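Local coordinates for protein condensin complex subunit 3 (Schizosaccharomyces pombe, PDB 5OQR) that serves as a regulatory subunit of condensin, the complex required to convert interphase chromatin into mitotic-like condensed chromosomes, at residues A[35-38]-A[39-43]; A[188-191]-A[192-196]; A[421-424]-A[425-429]. All blocks are in the same frame, centred on the assembly; numbering follows the deposited sequence.

The three contacts are local, each on or at the end of one helix of an all-helical chain built with HEAT repeats, and they follow one another in sequence: interaction 1 on helix 33-42, interaction 2 at the start of helix 190-195 and interaction 3 on helix 416-434. Their centres lie about 41 Å (1 and 2), about 55 Å (2 and 3) and about 93 Å (1 and 3) apart, and none touches another. Interactions 1 and 3 sit on opposite sides of the chain's centre, as expected of an elongated solenoid. The first two also reach the chain of another protein, probably the kleisin subunit that condensin HEAT subunits bind, whereas interaction 3 packs within its own chain.

Interaction 1. Residues A[35-38]-A[39-43]; sequences TDIL and RALNI
Asn42 N donates to Leu38 O at 2.7 Å, with an N-H...O angle of 166°, in a regular alpha-helical turn of helix 33-42, near the start of a solenoid with HEAT repeats. Three more bonds of the same four-residue spacing run beside it. Leu41 N meets Ile37 O at 2.8 Å, Ala40 N meets Asp36 O at 3.0 Å, and Arg39 N meets Thr35 O. Together they tie each residue of 35-38 to one in 39-42.

The apolar side is carried by Ile37, Leu38 and Leu41. Leu41 CG lies anti to its own carbonyl carbon (chi1 -62°), which swings the branch back along the helix toward the preceding turn. There its CD1 lies 4.2 Å from Ile37 CG2 and 4.3 Å from Leu38 CD2, so one methyl of Leu41 meets branches of two residues. Leu38 and Leu41 both continue onto Ile81 of helix 78-86, while Ala40 rests on Ile7 of helix 3-9, so the turn packs against both helices.

The amide of Asn42 has its polar partner outside the turn, with OD1 hydrogen-bonded to His84 NE2, and Thr35 OG1 is bonded to Gly32 O. Asn42 and Arg39 also pack on apolar side chains of the chain of another protein; they lie where the chain's own helices and that chain meet. Arg39 runs out extended, and Asp36 lies one turn earlier on the same side. Opposite charges there may attract each other weakly, but Asp36 OD1 and Arg39 NH1 remain 4.3 Å apart, beyond a salt bridge.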
ATOM      1  N   THR A  35      24.516 -42.945  24.850  1.00107.28           N
ATOM      2  CA  THR A  35      25.771 -42.465  24.281  1.00105.95           C
ATOM      3  C   THR A  35      25.750 -42.518  22.759  1.00100.77           C
ATOM      4  O   THR A  35      26.198 -41.576  22.094  1.00 99.11           O
ATOM      5  CB  THR A  35      26.936 -43.290  24.828  1.00109.74           C
ATOM      6  OG1 THR A  35      26.667 -44.685  24.639  1.00124.05           O
ATOM      7  CG2 THR A  35      27.133 -43.016  26.311  1.00104.70           C
ATOM      8  N   ASP A  36      25.235 -43.608  22.186  1.00104.28           N
ATOM      9  CA  ASP A  36      25.250 -43.751  20.733  1.00106.44           C
ATOM     10  C   ASP A  36      24.383 -42.704  20.050  1.00101.39           C
ATOM     11  O   ASP A  36      24.682 -42.295  18.922  1.00 93.78           O
ATOM     12  CB  ASP A  36      24.787 -45.154  20.337  1.00110.38           C
ATOM     13  CG  ASP A  36      25.944 -46.085  20.021  1.00117.86           C
ATOM     14  OD1 ASP A  36      27.068 -45.829  20.500  1.00117.01           O
ATOM     15  OD2 ASP A  36      25.729 -47.075  19.290  1.00112.96           O
ATOM     16  N   ILE A  37      23.310 -42.260  20.704  1.00105.08           N
ATOM     17  CA  ILE A  37      22.450 -41.243  20.109  1.00 95.02           C
ATOM     18  C   ILE A  37      23.181 -39.909  20.046  1.00 86.19           C
ATOM     19  O   ILE A  37      23.247 -39.267  18.992  1.00 83.70           O
ATOM     20  CB  ILE A  37      21.134 -41.124  20.897  1.00 88.57           C
ATOM     21  CG1 ILE A  37      20.438 -42.485  20.979  1.00 87.78           C
ATOM     22  CG2 ILE A  37      20.212 -40.106  20.235  1.00 86.95           C
ATOM     23  CD1 ILE A  37      19.315 -42.533  21.981  1.00 96.50           C
ATOM     24  N   LEU A  38      23.729 -39.466  21.179  1.00 83.34           N
ATOM     25  CA  LEU A  38      24.531 -38.248  21.178  1.00 82.73           C
ATOM     26  C   LEU A  38      25.654 -38.329  20.154  1.00 85.94           C
ATOM     27  O   LEU A  38      26.008 -37.317  19.538  1.00 85.56           O
ATOM     28  CB  LEU A  38      25.101 -37.995  22.572  1.00 84.14           C
ATOM     29  CG  LEU A  38      24.089 -38.018  23.720  1.00 89.39           C
ATOM     30  CD1 LEU A  38      24.782 -37.799  25.054  1.00 86.41           C
ATOM     31  CD2 LEU A  38      22.997 -36.979  23.511  1.00 91.39           C
ATOM     32  N   ARG A  39      26.223 -39.519  19.960  1.00 90.63           N
ATOM     33  CA  ARG A  39      27.215 -39.707  18.909  1.00 95.17           C
ATOM     34  C   ARG A  39      26.603 -39.467  17.535  1.00 89.67           C
ATOM     35  O   ARG A  39      27.253 -38.909  16.644  1.00 89.67           O
ATOM     36  CB  ARG A  39      27.803 -41.115  19.002  1.00102.32           C
ATOM     37  CG  ARG A  39      28.950 -41.385  18.052  1.00 96.57           C
ATOM     38  CD  ARG A  39      29.406 -42.831  18.158  1.00102.14           C
ATOM     39  NE  ARG A  39      30.107 -43.278  16.958  1.00107.85           N
ATOM     40  CZ  ARG A  39      30.477 -44.535  16.731  1.00100.73           C
ATOM     41  NH1 ARG A  39      30.213 -45.482  17.623  1.00106.53           N
ATOM     42  NH2 ARG A  39      31.110 -44.849  15.609  1.00 96.18           N
ATOM     43  N   ALA A  40      25.349 -39.885  17.344  1.00 93.92           N
ATOM     44  CA  ALA A  40      24.662 -39.612  16.087  1.00 91.68           C
ATOM     45  C   ALA A  40      24.415 -38.120  15.915  1.00 83.82           C
ATOM     46  O   ALA A  40      24.498 -37.595  14.800  1.00 81.64           O
ATOM     47  CB  ALA A  40      23.342 -40.380  16.030  1.00 95.43           C
ATOM     48  N   LEU A  41      24.112 -37.421  17.009  1.00 82.56           N
ATOM     49  CA  LEU A  41      23.844 -35.991  16.932  1.00 87.23           C
ATOM     50  C   LEU A  41      25.127 -35.192  16.745  1.00 88.25           C
ATOM     51  O   LEU A  41      25.143 -34.208  15.998  1.00 87.71           O
ATOM     52  CB  LEU A  41      23.104 -35.536  18.188  1.00 82.27           C
ATOM     53  CG  LEU A  41      21.736 -36.197  18.359  1.00 83.83           C
ATOM     54  CD1 LEU A  41      21.224 -36.011  19.761  1.00 73.87           C
ATOM     55  CD2 LEU A  41      20.744 -35.631  17.359  1.00 79.40           C
ATOM     56  N   ASN A  42      26.210 -35.600  17.410  1.00 84.80           N
ATOM     57  CA  ASN A  42      27.502 -34.970  17.167  1.00 81.99           C
ATOM     58  C   ASN A  42      27.847 -34.981  15.685  1.00 78.98           C
ATOM     59  O   ASN A  42      28.554 -34.092  15.203  1.00 83.28           O
ATOM     60  CB  ASN A  42      28.592 -35.680  17.972  1.00 89.25           C
ATOM     61  CG  ASN A  42      28.357 -35.601  19.468  1.00 91.28           C
ATOM     62  OD1 ASN A  42      27.766 -34.643  19.965  1.00 94.52           O
ATOM     63  ND2 ASN A  42      28.821 -36.612  20.193  1.00 86.43           N
ATOM     64  N   ILE A  43      27.352 -35.980  14.947  1.00 83.08           N
ATOM     65  CA  ILE A  43      27.540 -36.033  13.500  1.00 92.17           C
ATOM     66  C   ILE A  43      26.462 -35.256  12.757  1.00 93.75           C
ATOM     67  O   ILE A  43      26.594 -35.031  11.544  1.00 89.48           O
ATOM     68  CB  ILE A  43      27.612 -37.510  13.055  1.00 95.60           C
ATOM     69  CG1 ILE A  43      29.005 -38.061  13.395  1.00 90.96           C
ATOM     70  CG2 ILE A  43      27.279 -37.678  11.564  1.00 98.30           C
ATOM     71  CD1 ILE A  43      29.282 -39.458  12.908  1.00101.26           C
TER

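Interaction 2. Residues A[188-191]-A[192-196]; sequences STLP and FILER
The Phe192 ring turns one edge back toward the start of the helix, where two backbone carbonyl oxygens lie close to the plane of the ring. Ser188 O is 3.3 Å from Phe192 CE2, and Thr189 O is 3.9 Å from Phe192 CD2. The oxygens thus face the slightly positive C-H rim. Pro191 CB lies 4.4 Å from Phe192 CD2. Beyond the turn, Phe192 touches Gln168 of helix 158-169.

Round the helix, Leu190 meets two later residues with one methyl. Its CD1 is 3.8 Å from Ile193 CD1 and also packs against the branched end of Leu194, which it crosses obliquely. Ile193 CG1 sits between its backbone N and carbonyl carbon (chi1 73°), which directs the chain toward Leu190.

In the backbone, Leu194 N binds Leu190 O at 3.2 Å and 167°, whereas the bonds from Ile193 N are weak. Glu195 and Arg196 form a salt bridge, and Glu195 also pairs with a basic side chain of the chain of another protein. Pro191, which has no N-H to donate, suits the first turn of a helix, here at the end of HEAT repeat 4.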
ATOM      1  N   SER A 188      -1.723  -7.728  23.970  1.00132.00           N
ATOM      2  CA  SER A 188      -0.392  -7.134  24.045  1.00135.90           C
ATOM      3  C   SER A 188       0.402  -7.420  22.778  1.00124.76           C
ATOM      4  O   SER A 188       1.053  -6.528  22.223  1.00113.58           O
ATOM      5  CB  SER A 188       0.345  -7.667  25.273  1.00137.25           C
ATOM      6  OG  SER A 188       0.416  -9.083  25.244  1.00129.60           O
ATOM      7  N   THR A 189       0.357  -8.663  22.305  1.00120.66           N
ATOM      8  CA  THR A 189       1.059  -9.061  21.093  1.00119.75           C
ATOM      9  C   THR A 189       0.256  -8.800  19.827  1.00113.76           C
ATOM     10  O   THR A 189       0.830  -8.800  18.732  1.00103.68           O
ATOM     11  CB  THR A 189       1.410 -10.552  21.158  1.00117.42           C
ATOM     12  OG1 THR A 189       0.206 -11.330  21.201  1.00111.72           O
ATOM     13  CG2 THR A 189       2.242 -10.856  22.395  1.00121.86           C
ATOM     14  N   LEU A 190      -1.051  -8.573  19.954  1.00119.35           N
ATOM     15  CA  LEU A 190      -1.906  -8.436  18.776  1.00108.21           C
ATOM     16  C   LEU A 190      -1.490  -7.273  17.885  1.00100.87           C
ATOM     17  O   LEU A 190      -1.329  -7.483  16.671  1.00 98.75           O
ATOM     18  CB  LEU A 190      -3.363  -8.314  19.239  1.00101.29           C
ATOM     19  CG  LEU A 190      -4.530  -8.479  18.258  1.00 95.38           C
ATOM     20  CD1 LEU A 190      -4.088  -8.872  16.870  1.00 93.27           C
ATOM     21  CD2 LEU A 190      -5.508  -9.508  18.805  1.00105.11           C
ATOM     22  N   PRO A 191      -1.289  -6.055  18.391  1.00 92.37           N
ATOM     23  CA  PRO A 191      -0.982  -4.935  17.485  1.00 86.15           C
ATOM     24  C   PRO A 191       0.205  -5.189  16.574  1.00 89.00           C
ATOM     25  O   PRO A 191       0.264  -4.627  15.473  1.00 79.80           O
ATOM     26  CB  PRO A 191      -0.709  -3.774  18.450  1.00 84.81           C
ATOM     27  CG  PRO A 191      -1.419  -4.138  19.698  1.00 99.22           C
ATOM     28  CD  PRO A 191      -1.330  -5.625  19.798  1.00103.49           C
ATOM     29  N   PHE A 192       1.156  -6.024  16.996  1.00 98.59           N
ATOM     30  CA  PHE A 192       2.373  -6.213  16.219  1.00 97.12           C
ATOM     31  C   PHE A 192       2.199  -7.255  15.122  1.00 84.58           C
ATOM     32  O   PHE A 192       2.803  -7.120  14.052  1.00 79.05           O
ATOM     33  CB  PHE A 192       3.524  -6.603  17.145  1.00104.20           C
ATOM     34  CG  PHE A 192       3.767  -5.613  18.247  1.00102.12           C
ATOM     35  CD1 PHE A 192       4.679  -4.584  18.085  1.00 97.31           C
ATOM     36  CD2 PHE A 192       3.072  -5.704  19.442  1.00104.72           C
ATOM     37  CE1 PHE A 192       4.899  -3.670  19.096  1.00104.48           C
ATOM     38  CE2 PHE A 192       3.287  -4.793  20.456  1.00103.45           C
ATOM     39  CZ  PHE A 192       4.201  -3.775  20.283  1.00106.45           C
ATOM     40  N   ILE A 193       1.387  -8.289  15.355  1.00 86.73           N
ATOM     41  CA  ILE A 193       1.152  -9.272  14.304  1.00 86.74           C
ATOM     42  C   ILE A 193       0.313  -8.658  13.193  1.00 71.56           C
ATOM     43  O   ILE A 193       0.495  -8.984  12.014  1.00 67.35           O
ATOM     44  CB  ILE A 193       0.498 -10.547  14.875  1.00 84.37           C
ATOM     45  CG1 ILE A 193      -0.969 -10.305  15.248  1.00 86.21           C
ATOM     46  CG2 ILE A 193       1.286 -11.052  16.083  1.00 87.21           C
ATOM     47  CD1 ILE A 193      -1.702 -11.544  15.712  1.00100.82           C
ATOM     48  N   LEU A 194      -0.605  -7.754  13.541  1.00 68.53           N
ATOM     49  CA  LEU A 194      -1.406  -7.082  12.526  1.00 61.15           C
ATOM     50  C   LEU A 194      -0.548  -6.170  11.662  1.00 61.63           C
ATOM     51  O   LEU A 194      -0.790  -6.040  10.457  1.00 64.64           O
ATOM     52  CB  LEU A 194      -2.534  -6.296  13.191  1.00 69.38           C
ATOM     53  CG  LEU A 194      -3.871  -7.020  13.380  1.00 67.99           C
ATOM     54  CD1 LEU A 194      -3.702  -8.514  13.642  1.00 67.19           C
ATOM     55  CD2 LEU A 194      -4.656  -6.363  14.510  1.00 79.38           C
ATOM     56  N   GLU A 195       0.460  -5.530  12.256  1.00 71.91           N
ATOM     57  CA  GLU A 195       1.390  -4.742  11.458  1.00 68.82           C
ATOM     58  C   GLU A 195       2.030  -5.586  10.366  1.00 66.32           C
ATOM     59  O   GLU A 195       2.325  -5.075   9.280  1.00 66.58           O
ATOM     60  CB  GLU A 195       2.464  -4.130  12.356  1.00 74.59           C
ATOM     61  CG  GLU A 195       3.411  -3.190  11.630  1.00 80.47           C
ATOM     62  CD  GLU A 195       4.485  -2.626  12.536  1.00 93.21           C
ATOM     63  OE1 GLU A 195       5.062  -3.402  13.329  1.00 93.66           O
ATOM     64  OE2 GLU A 195       4.750  -1.407  12.462  1.00 98.63           O
ATOM     65  N   ARG A 196       2.243  -6.878  10.627  1.00 71.58           N
ATOM     66  CA  ARG A 196       2.844  -7.746   9.623  1.00 66.11           C
ATOM     67  C   ARG A 196       1.943  -7.922   8.411  1.00 58.15           C
ATOM     68  O   ARG A 196       2.429  -8.309   7.344  1.00 58.75           O
ATOM     69  CB  ARG A 196       3.169  -9.115  10.219  1.00 73.67           C
ATOM     70  CG  ARG A 196       3.905  -9.091  11.552  1.00 78.51           C
ATOM     71  CD  ARG A 196       4.885  -7.933  11.695  1.00 76.23           C
ATOM     72  NE  ARG A 196       5.766  -7.776  10.544  1.00 62.44           N
ATOM     73  CZ  ARG A 196       6.563  -6.730  10.354  1.00 66.12           C
ATOM     74  NH1 ARG A 196       6.591  -5.744  11.241  1.00 66.40           N
ATOM     75  NH2 ARG A 196       7.333  -6.666   9.278  1.00 72.10           N
TER

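Interaction 3. Residues A[421-424]-A[425-429]; sequences SLLV and EIITE
Backbone bonds of alpha-helical spacing join the two halves of this turn: Glu425 N to Ser421 O, Ile426 N to Leu422 O at 3.0 Å, Ile427 N to Leu423 O at 2.9 Å, and Thr428 N to Val424 O at 2.9 Å.

A side-chain bond doubles the last of these. Thr428 OG1, anti to its own carbonyl carbon (chi1 -53°), donates to Val424 O at 2.8 Å. The two donors of Thr428 approach that oxygen from opposite faces of the carbonyl plane, so Val424 O is gripped twice; the bond from OG1 holds the threonine side chain in this rotation.

Apolar contacts pair residues one turn apart. Leu422 CG lies 4.2 Å from Ile426 CD1, and Leu423 CG lies 4.1 Å from Ile427 CD1; both leucine chains meet the isoleucines at a slant. The exposed Glu425 runs across Leu422 at about a right angle, its OE1 4.1 Å from Leu422 CD1.

Neighbouring helices close round these pairs. Leu422 faces Leu385 of helix 378-394 and Leu409 of helix 399-412, Leu423 and Ile427 pack on helix 457-471, and Val424 and Ile427 share Met486 of helix 480-495.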
ATOM      1  N   SER A 421     -32.785  23.885 -16.787  1.00 47.40           N
ATOM      2  CA  SER A 421     -34.106  24.481 -16.621  1.00 45.09           C
ATOM      3  C   SER A 421     -34.761  24.008 -15.332  1.00 37.92           C
ATOM      4  O   SER A 421     -35.160  24.812 -14.484  1.00 35.33           O
ATOM      5  CB  SER A 421     -34.986  24.136 -17.825  1.00 47.27           C
ATOM      6  OG  SER A 421     -34.937  25.160 -18.797  1.00 69.25           O
ATOM      7  N   LEU A 422     -34.877  22.691 -15.172  1.00 36.02           N
ATOM      8  CA  LEU A 422     -35.533  22.142 -13.993  1.00 41.70           C
ATOM      9  C   LEU A 422     -34.826  22.576 -12.718  1.00 39.71           C
ATOM     10  O   LEU A 422     -35.457  23.079 -11.783  1.00 44.78           O
ATOM     11  CB  LEU A 422     -35.580  20.619 -14.091  1.00 47.72           C
ATOM     12  CG  LEU A 422     -36.108  19.878 -12.861  1.00 49.30           C
ATOM     13  CD1 LEU A 422     -37.501  20.359 -12.493  1.00 42.40           C
ATOM     14  CD2 LEU A 422     -36.108  18.381 -13.115  1.00 39.67           C
ATOM     15  N   LEU A 423     -33.507  22.386 -12.658  1.00 40.24           N
ATOM     16  CA  LEU A 423     -32.789  22.643 -11.417  1.00 35.76           C
ATOM     17  C   LEU A 423     -32.751  24.130 -11.084  1.00 36.10           C
ATOM     18  O   LEU A 423     -32.658  24.493  -9.909  1.00 39.98           O
ATOM     19  CB  LEU A 423     -31.376  22.068 -11.507  1.00 35.19           C
ATOM     20  CG  LEU A 423     -30.528  22.076 -10.232  1.00 36.91           C
ATOM     21  CD1 LEU A 423     -31.301  21.574  -9.024  1.00 37.39           C
ATOM     22  CD2 LEU A 423     -29.301  21.220 -10.443  1.00 44.45           C
ATOM     23  N   VAL A 424     -32.824  25.000 -12.091  1.00 38.47           N
ATOM     24  CA  VAL A 424     -32.939  26.429 -11.818  1.00 35.68           C
ATOM     25  C   VAL A 424     -34.310  26.746 -11.235  1.00 40.21           C
ATOM     26  O   VAL A 424     -34.433  27.562 -10.314  1.00 46.58           O
ATOM     27  CB  VAL A 424     -32.660  27.247 -13.092  1.00 43.96           C
ATOM     28  CG1 VAL A 424     -33.069  28.705 -12.906  1.00 34.41           C
ATOM     29  CG2 VAL A 424     -31.185  27.169 -13.450  1.00 41.69           C
ATOM     30  N   GLU A 425     -35.362  26.116 -11.762  1.00 39.10           N
ATOM     31  CA  GLU A 425     -36.688  26.286 -11.180  1.00 39.04           C
ATOM     32  C   GLU A 425     -36.685  25.879  -9.713  1.00 33.34           C
ATOM     33  O   GLU A 425     -37.168  26.618  -8.851  1.00 38.57           O
ATOM     34  CB  GLU A 425     -37.717  25.470 -11.963  1.00 39.92           C
ATOM     35  CG  GLU A 425     -37.947  25.962 -13.379  1.00 48.60           C
ATOM     36  CD  GLU A 425     -38.727  24.970 -14.220  1.00 60.77           C
ATOM     37  OE1 GLU A 425     -39.120  23.913 -13.682  1.00 65.62           O
ATOM     38  OE2 GLU A 425     -38.947  25.243 -15.420  1.00 61.93           O
ATOM     39  N   ILE A 426     -36.126  24.705  -9.413  1.00 35.97           N
ATOM     40  CA  ILE A 426     -36.037  24.250  -8.029  1.00 34.27           C
ATOM     41  C   ILE A 426     -35.286  25.271  -7.186  1.00 37.02           C
ATOM     42  O   ILE A 426     -35.749  25.681  -6.116  1.00 43.37           O
ATOM     43  CB  ILE A 426     -35.371  22.863  -7.964  1.00 29.99           C
ATOM     44  CG1 ILE A 426     -36.225  21.832  -8.706  1.00 30.87           C
ATOM     45  CG2 ILE A 426     -35.155  22.433  -6.515  1.00 33.23           C
ATOM     46  CD1 ILE A 426     -35.617  20.451  -8.776  1.00 31.96           C
ATOM     47  N   ILE A 427     -34.114  25.700  -7.659  1.00 39.80           N
ATOM     48  CA  ILE A 427     -33.292  26.622  -6.882  1.00 38.38           C
ATOM     49  C   ILE A 427     -34.055  27.908  -6.601  1.00 39.12           C
ATOM     50  O   ILE A 427     -33.950  28.482  -5.510  1.00 45.20           O
ATOM     51  CB  ILE A 427     -31.964  26.897  -7.613  1.00 42.88           C
ATOM     52  CG1 ILE A 427     -31.071  25.654  -7.562  1.00 33.46           C
ATOM     53  CG2 ILE A 427     -31.231  28.084  -6.989  1.00 41.55           C
ATOM     54  CD1 ILE A 427     -29.844  25.734  -8.439  1.00 31.10           C
ATOM     55  N   THR A 428     -34.829  28.388  -7.574  1.00 40.96           N
ATOM     56  CA  THR A 428     -35.577  29.624  -7.375  1.00 48.18           C
ATOM     57  C   THR A 428     -36.647  29.453  -6.306  1.00 56.31           C
ATOM     58  O   THR A 428     -36.852  30.345  -5.474  1.00 63.56           O
ATOM     59  CB  THR A 428     -36.209  30.079  -8.690  1.00 51.31           C
ATOM     60  OG1 THR A 428     -35.201  30.159  -9.705  1.00 41.68           O
ATOM     61  CG2 THR A 428     -36.861  31.446  -8.525  1.00 60.03           C
ATOM     62  N   GLU A 429     -37.343  28.315  -6.311  1.00 52.73           N
ATOM     63  CA  GLU A 429     -38.393  28.084  -5.326  1.00 57.81           C
ATOM     64  C   GLU A 429     -37.811  27.983  -3.922  1.00 56.74           C
ATOM     65  O   GLU A 429     -38.337  28.581  -2.977  1.00 68.16           O
ATOM     66  CB  GLU A 429     -39.172  26.822  -5.686  1.00 58.42           C
ATOM     67  CG  GLU A 429     -39.936  26.935  -6.995  1.00 66.84           C
ATOM     68  CD  GLU A 429     -40.666  25.658  -7.365  1.00 94.73           C
ATOM     69  OE1 GLU A 429     -40.512  24.651  -6.641  1.00 90.42           O
ATOM     70  OE2 GLU A 429     -41.394  25.661  -8.380  1.00102.81           O
TER